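Local coordinates for protein 6-phospho-beta-d glycosidase (Streptococcus pyogenes, PDB 5FOO) that hydrolyses beta-glucosides, probably those phosphorylated at the 6-position of the sugar, as a family 1 glycoside hydrolase built on a TIM barrel, at residues 68-73 and 451-456; 382-387 and 445-450. The protein carries 1 engineered substitution. One frame throughout, in Å; residues are numbered along the deposited sequence.

Interaction 1. Residues 68-73 and 451-456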
loop_
_atom_site.group_PDB
_atom_site.type_symbol
_atom_site.label_atom_id
_atom_site.label_comp_id
_atom_site.label_asym_id
_atom_site.label_seq_id
_atom_site.Cartn_x
_atom_site.Cartn_y
_atom_site.Cartn_z
ATOM N N LEU A 68 -1.347 4.327 23.069
ATOM C CA LEU A 68 -0.498 3.174 22.771
ATOM C C LEU A 68 0.831 3.516 22.082
ATOM O O LEU A 68 1.446 2.643 21.442
ATOM C CB LEU A 68 -1.282 2.158 21.966
ATOM C CG LEU A 68 -2.542 1.585 22.647
ATOM C CD1 LEU A 68 -3.481 0.970 21.647
ATOM C CD2 LEU A 68 -2.190 0.546 23.720
ATOM N N GLY A 69 1.263 4.782 22.219
ATOM C CA GLY A 69 2.608 5.236 21.847
ATOM C C GLY A 69 2.821 5.605 20.375
ATOM O O GLY A 69 3.951 5.856 19.963
ATOM N N HIS A 70 1.773 5.580 19.568
ATOM C CA HIS A 70 1.929 5.868 18.125
ATOM C C HIS A 70 2.241 7.358 17.954
ATOM O O HIS A 70 1.576 8.181 18.562
ATOM C CB HIS A 70 0.661 5.476 17.358
ATOM C CG HIS A 70 0.392 3.995 17.367
ATOM N ND1 HIS A 70 -0.386 3.375 16.412
ATOM C CD2 HIS A 70 0.846 2.999 18.180
ATOM C CE1 HIS A 70 -0.433 2.073 16.652
ATOM N NE2 HIS A 70 0.291 1.821 17.732
ATOM N N ASN A 71 3.246 7.700 17.164
ATOM C CA ASN A 71 3.487 9.126 16.805
ATOM C C ASN A 71 3.111 9.536 15.381
ATOM O O ASN A 71 3.260 10.714 14.998
ATOM C CB ASN A 71 4.949 9.474 17.074
ATOM C CG ASN A 71 5.888 8.708 16.171
ATOM O OD1 ASN A 71 5.539 8.356 15.021
ATOM N ND2 ASN A 71 7.112 8.500 16.645
ATOM N N SER A 72 2.559 8.587 14.619
ATOM C CA SER A 72 2.227 8.765 13.237
ATOM C C SER A 72 1.104 7.748 12.864
ATOM O O SER A 72 0.898 6.780 13.586
ATOM C CB SER A 72 3.456 8.588 12.383
ATOM O OG SER A 72 4.123 7.391 12.688
ATOM N N TYR A 73 0.316 8.069 11.833
ATOM C CA TYR A 73 -0.842 7.260 11.392
ATOM C C TYR A 73 -1.001 7.492 9.889
ATOM O O TYR A 73 -1.183 8.629 9.480
ATOM C CB TYR A 73 -2.116 7.704 12.103
ATOM C CG TYR A 73 -3.437 7.009 11.773
ATOM C CD1 TYR A 73 -3.770 5.768 12.313
ATOM C CD2 TYR A 73 -4.379 7.606 10.932
ATOM C CE1 TYR A 73 -5.041 5.167 12.061
ATOM C CE2 TYR A 73 -5.606 7.017 10.665
ATOM C CZ TYR A 73 -5.943 5.787 11.225
ATOM O OH TYR A 73 -7.197 5.226 10.935
ATOM N N TYR A 451 0.464 -3.432 23.524
ATOM C CA TYR A 451 1.276 -3.040 24.685
ATOM C C TYR A 451 2.736 -3.300 24.419
ATOM O O TYR A 451 3.594 -2.529 24.866
ATOM C CB TYR A 451 0.789 -3.686 26.009
ATOM C CG TYR A 451 -0.606 -3.221 26.312
ATOM C CD1 TYR A 451 -0.863 -1.884 26.696
ATOM C CD2 TYR A 451 -1.677 -4.079 26.176
ATOM C CE1 TYR A 451 -2.155 -1.443 26.930
ATOM C CE2 TYR A 451 -2.963 -3.654 26.379
ATOM C CZ TYR A 451 -3.188 -2.348 26.750
ATOM O OH TYR A 451 -4.461 -1.980 26.951
ATOM N N TRP A 452 3.058 -4.320 23.651
ATOM C CA TRP A 452 4.443 -4.527 23.300
ATOM C C TRP A 452 4.951 -3.399 22.384
ATOM O O TRP A 452 6.087 -2.875 22.585
ATOM C CB TRP A 452 4.691 -5.877 22.679
ATOM C CG TRP A 452 6.067 -6.047 22.095
ATOM C CD1 TRP A 452 7.210 -6.505 22.720
ATOM C CD2 TRP A 452 6.422 -5.803 20.741
ATOM N NE1 TRP A 452 8.261 -6.495 21.827
ATOM C CE2 TRP A 452 7.795 -6.071 20.609
ATOM C CE3 TRP A 452 5.701 -5.336 19.617
ATOM C CZ2 TRP A 452 8.463 -5.911 19.402
ATOM C CZ3 TRP A 452 6.366 -5.175 18.422
ATOM C CH2 TRP A 452 7.732 -5.483 18.315
ATOM N N PHE A 453 4.138 -3.014 21.398
ATOM C CA PHE A 453 4.596 -2.051 20.410
ATOM C C PHE A 453 4.646 -0.676 21.076
ATOM O O PHE A 453 5.465 0.124 20.728
ATOM C CB PHE A 453 3.659 -2.026 19.191
ATOM C CG PHE A 453 4.147 -1.156 18.067
ATOM C CD1 PHE A 453 5.315 -1.464 17.421
ATOM C CD2 PHE A 453 3.406 -0.079 17.627
ATOM C CE1 PHE A 453 5.782 -0.679 16.370
ATOM C CE2 PHE A 453 3.811 0.671 16.525
ATOM C CZ PHE A 453 5.033 0.400 15.951
ATOM N N LYS A 454 3.752 -0.424 22.032
ATOM C CA LYS A 454 3.759 0.802 22.833
ATOM C C LYS A 454 5.107 1.060 23.485
ATOM O O LYS A 454 5.620 2.179 23.444
ATOM C CB LYS A 454 2.658 0.784 23.889
ATOM C CG LYS A 454 2.607 2.024 24.791
ATOM C CD LYS A 454 1.808 1.792 26.076
ATOM C CE LYS A 454 1.894 3.031 26.969
ATOM N NZ LYS A 454 0.770 3.009 27.939
ATOM N N LYS A 455 5.654 0.009 24.093
ATOM C CA LYS A 455 6.956 0.027 24.681
ATOM C C LYS A 455 8.057 0.360 23.690
ATOM O O LYS A 455 8.918 1.193 23.961
ATOM C CB LYS A 455 7.255 -1.329 25.345
ATOM C CG LYS A 455 8.462 -1.260 26.268
ATOM C CD LYS A 455 8.672 -2.566 26.996
ATOM C CE LYS A 455 9.912 -2.473 27.878
ATOM N NZ LYS A 455 9.974 -3.608 28.851
ATOM N N VAL A 456 8.087 -0.364 22.582
ATOM C CA VAL A 456 9.021 -0.115 21.515
ATOM C C VAL A 456 8.970 1.353 20.984
ATOM O O VAL A 456 9.992 1.971 20.817
ATOM C CB VAL A 456 8.793 -1.074 20.325
ATOM C CG1 VAL A 456 9.676 -0.709 19.171
ATOM C CG2 VAL A 456 9.039 -2.532 20.735
#

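Interaction 2. Residues 382-387 and 445-450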
loop_
_atom_site.group_PDB
_atom_site.type_symbol
_atom_site.label_atom_id
_atom_site.label_comp_id
_atom_site.label_asym_id
_atom_site.label_seq_id
_atom_site.Cartn_x
_atom_site.Cartn_y
_atom_site.Cartn_z
ATOM N N GLY A 382 -9.645 -11.904 28.838
ATOM C CA GLY A 382 -10.291 -11.569 27.562
ATOM C C GLY A 382 -9.424 -10.913 26.478
ATOM O O GLY A 382 -9.832 -10.806 25.341
ATOM N N GLN A 383 -8.219 -10.492 26.830
ATOM C CA GLN A 383 -7.261 -9.932 25.896
ATOM C C GLN A 383 -6.685 -11.018 25.038
ATOM O O GLN A 383 -6.215 -11.995 25.577
ATOM C CB GLN A 383 -6.114 -9.307 26.659
ATOM C CG GLN A 383 -4.986 -8.768 25.790
ATOM C CD GLN A 383 -3.955 -7.979 26.579
ATOM O OE1 GLN A 383 -2.814 -8.410 26.764
ATOM N NE2 GLN A 383 -4.352 -6.808 27.024
ATOM N N ILE A 384 -6.664 -10.802 23.724
ATOM C CA ILE A 384 -5.961 -11.658 22.802
ATOM C C ILE A 384 -4.455 -11.657 23.060
ATOM O O ILE A 384 -3.847 -10.630 23.005
ATOM C CB ILE A 384 -6.261 -11.271 21.338
ATOM C CG1 ILE A 384 -7.758 -11.456 21.031
ATOM C CG2 ILE A 384 -5.454 -12.146 20.391
ATOM C CD1 ILE A 384 -8.205 -10.943 19.667
ATOM N N GLN A 385 -3.876 -12.830 23.336
ATOM C CA GLN A 385 -2.431 -12.994 23.546
ATOM C C GLN A 385 -1.780 -13.365 22.286
ATOM O O GLN A 385 -1.456 -14.521 22.069
ATOM C CB GLN A 385 -2.146 -14.092 24.570
ATOM C CG GLN A 385 -2.821 -13.810 25.889
ATOM C CD GLN A 385 -2.498 -12.416 26.437
ATOM O OE1 GLN A 385 -3.367 -11.549 26.510
ATOM N NE2 GLN A 385 -1.256 -12.201 26.812
ATOM N N ASP A 386 -1.531 -12.363 21.453
ATOM C CA ASP A 386 -0.983 -12.591 20.113
ATOM C C ASP A 386 0.510 -12.571 20.114
ATOM O O ASP A 386 1.126 -11.705 19.450
ATOM C CB ASP A 386 -1.555 -11.578 19.095
ATOM C CG ASP A 386 -1.363 -10.103 19.502
ATOM O OD1 ASP A 386 -1.144 -9.768 20.696
ATOM O OD2 ASP A 386 -1.506 -9.248 18.618
ATOM N N ASP A 387 1.135 -13.509 20.834
ATOM C CA ASP A 387 2.611 -13.551 20.847
ATOM C C ASP A 387 3.225 -13.918 19.504
ATOM O O ASP A 387 4.350 -13.499 19.234
ATOM C CB ASP A 387 3.257 -14.280 22.039
ATOM C CG ASP A 387 2.587 -15.540 22.393
ATOM O OD1 ASP A 387 2.300 -16.357 21.482
ATOM O OD2 ASP A 387 2.347 -15.707 23.616
ATOM N N ARG A 445 -10.576 -3.597 21.403
ATOM C CA ARG A 445 -9.871 -4.081 22.546
ATOM C C ARG A 445 -8.432 -4.371 22.196
ATOM O O ARG A 445 -8.157 -5.271 21.392
ATOM C CB ARG A 445 -10.536 -5.366 23.059
ATOM C CG ARG A 445 -9.738 -5.905 24.224
ATOM C CD ARG A 445 -10.541 -6.747 25.193
ATOM N NE ARG A 445 -9.750 -6.806 26.428
ATOM C CZ ARG A 445 -10.014 -7.549 27.501
ATOM N NH1 ARG A 445 -11.086 -8.349 27.541
ATOM N NH2 ARG A 445 -9.170 -7.494 28.541
ATOM N N PRO A 446 -7.493 -3.630 22.806
ATOM C CA PRO A 446 -6.049 -3.853 22.537
ATOM C C PRO A 446 -5.642 -5.285 22.742
ATOM O O PRO A 446 -6.087 -5.907 23.710
ATOM C CB PRO A 446 -5.367 -2.993 23.595
ATOM C CG PRO A 446 -6.331 -1.837 23.782
ATOM C CD PRO A 446 -7.725 -2.413 23.627
ATOM N N LYS A 447 -4.767 -5.784 21.876
ATOM C CA LYS A 447 -4.198 -7.118 22.033
ATOM C C LYS A 447 -2.866 -6.953 22.742
ATOM O O LYS A 447 -2.339 -5.814 22.891
ATOM C CB LYS A 447 -4.003 -7.831 20.679
ATOM C CG LYS A 447 -5.168 -7.722 19.735
ATOM C CD LYS A 447 -4.944 -8.540 18.453
ATOM C CE LYS A 447 -6.021 -8.244 17.414
ATOM N NZ LYS A 447 -5.657 -8.596 16.020
ATOM N N ALA A 448 -2.306 -8.071 23.200
ATOM C CA ALA A 448 -0.974 -8.007 23.783
ATOM C C ALA A 448 0.051 -7.283 22.906
ATOM O O ALA A 448 0.974 -6.671 23.441
ATOM C CB ALA A 448 -0.449 -9.381 24.096
ATOM N N SER A 449 -0.060 -7.391 21.587
ATOM C CA SER A 449 0.954 -6.782 20.732
ATOM C C SER A 449 0.855 -5.265 20.786
ATOM O O SER A 449 1.851 -4.608 20.594
ATOM C CB SER A 449 0.876 -7.256 19.291
ATOM O OG SER A 449 -0.382 -6.951 18.825
ATOM N N ALA A 450 -0.310 -4.718 21.096
ATOM C CA ALA A 450 -0.441 -3.264 21.238
ATOM C C ALA A 450 0.421 -2.714 22.381
ATOM O O ALA A 450 0.992 -1.621 22.226
ATOM C CB ALA A 450 -1.889 -2.872 21.461
HETATM O O HOH W 1 -7.885 -8.437 22.615
#

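Interaction 1. Residues 68-73 and 451-456
H70 and F453 meet as an offset edge-to-face pair. The rim of the phenyl ring, at CD2 and CE2, is turned toward the imidazole face; ring centroids lie 5.5 Å apart and the planes stand at 86°. The closest approach is from F453 CD2 to H70 NE2, 3.7 Å. F453 reaches the imidazole because its CG lies anti to the backbone N (chi1 -174°), which swings the ring off the helix toward the loop. A purely apolar touch lies beside Y451, where methyl CD2 of L68 comes obliquely to ring atom CE1 at 3.8 Å. The carbonyl O of L68 faces the helix and takes a CA-H...O contact from K454, 3.3 Å from O to CA, while K454 CB and CG rest against the same peptide and the extended chain carries the amine away. G69, with positive phi, is the C-prime residue of a Schellman motif ending helix 54-67, and its CA lies 4.7 Å from that of K454. Aromatic and apolar packing, with one weak CA-H...O contact to the L68 carbonyl, thus sets helix 448-459 against the turn before barrel strand 72-76; the sequence-distant partners share no conventional hydrogen bond.

Interaction 2. Residues 382-387 and 445-450
D386 grips the start of helix 448-459 with both carboxylate oxygens. OD1 accepts the backbone N of S449 at 2.8 Å, a bent bond with 134° at the hydrogen, and OD2 accepts the S449 hydroxyl OG at 2.6 Å. Both donors arrive on the syn side, somewhat out of the carboxylate plane. With chi1 55°, D386 CG sits between its own backbone N and carbonyl carbon, which turns the carboxylate toward S449. OD2 also forms a salt bridge with R389 of helix 387-405.

One direct backbone bond joins the segments: A448 N gives a nearly straight bond to I384 O, 3.0 Å long. A water accepts from I384 N at 2.9 Å and lies 3.3 Å from P446 O, to which it may donate.

The remaining contacts are packing. I384 and K447 lie side by side and point the same way, with I384 CB 4.0 Å from K447 CG; the lysine's amine goes on to salt bridges with E374 and D420. The guanidinium of R445 lays one face over the G382-Q383 peptide, Q383 N standing 3.4 Å above its centre, while NH1 is hydrogen-bonded to T381 O. The aliphatic part of Q383 passes close to A448, its CG 3.7 Å from P446 O.

Two N-H groups at the helix start are satisfied by the loop before helix 387-405, fastening it where strand 444-446, paired antiparallel with 435-437, runs into helix 448-459. D386 directly precedes helix 387-405 yet its carboxylate meets helix 448-459; this, with R389, probably stabilises its negative charge and may link both helix starts.

How the interactions relate
Both interactions use helix 448-459: interaction 2 holds its beginning and interaction 1 its following turns, with centres about 14 Å apart on the same side of the chain's centre. Y451 joins them, its ring atom CE2 packing on Q383 and its hydroxyl on P446, beside its contact in interaction 1; L68 also meets A450. Along the chain, 68-73 comes first, then 382-387, 445-450 and 451-456, so the second contact falls within the span bridged by the first. Together they tie this late helix to the turn before barrel strand 72-76 and to the loop preceding helix 387-405, joining early and late parts of the TIM barrel on its periphery.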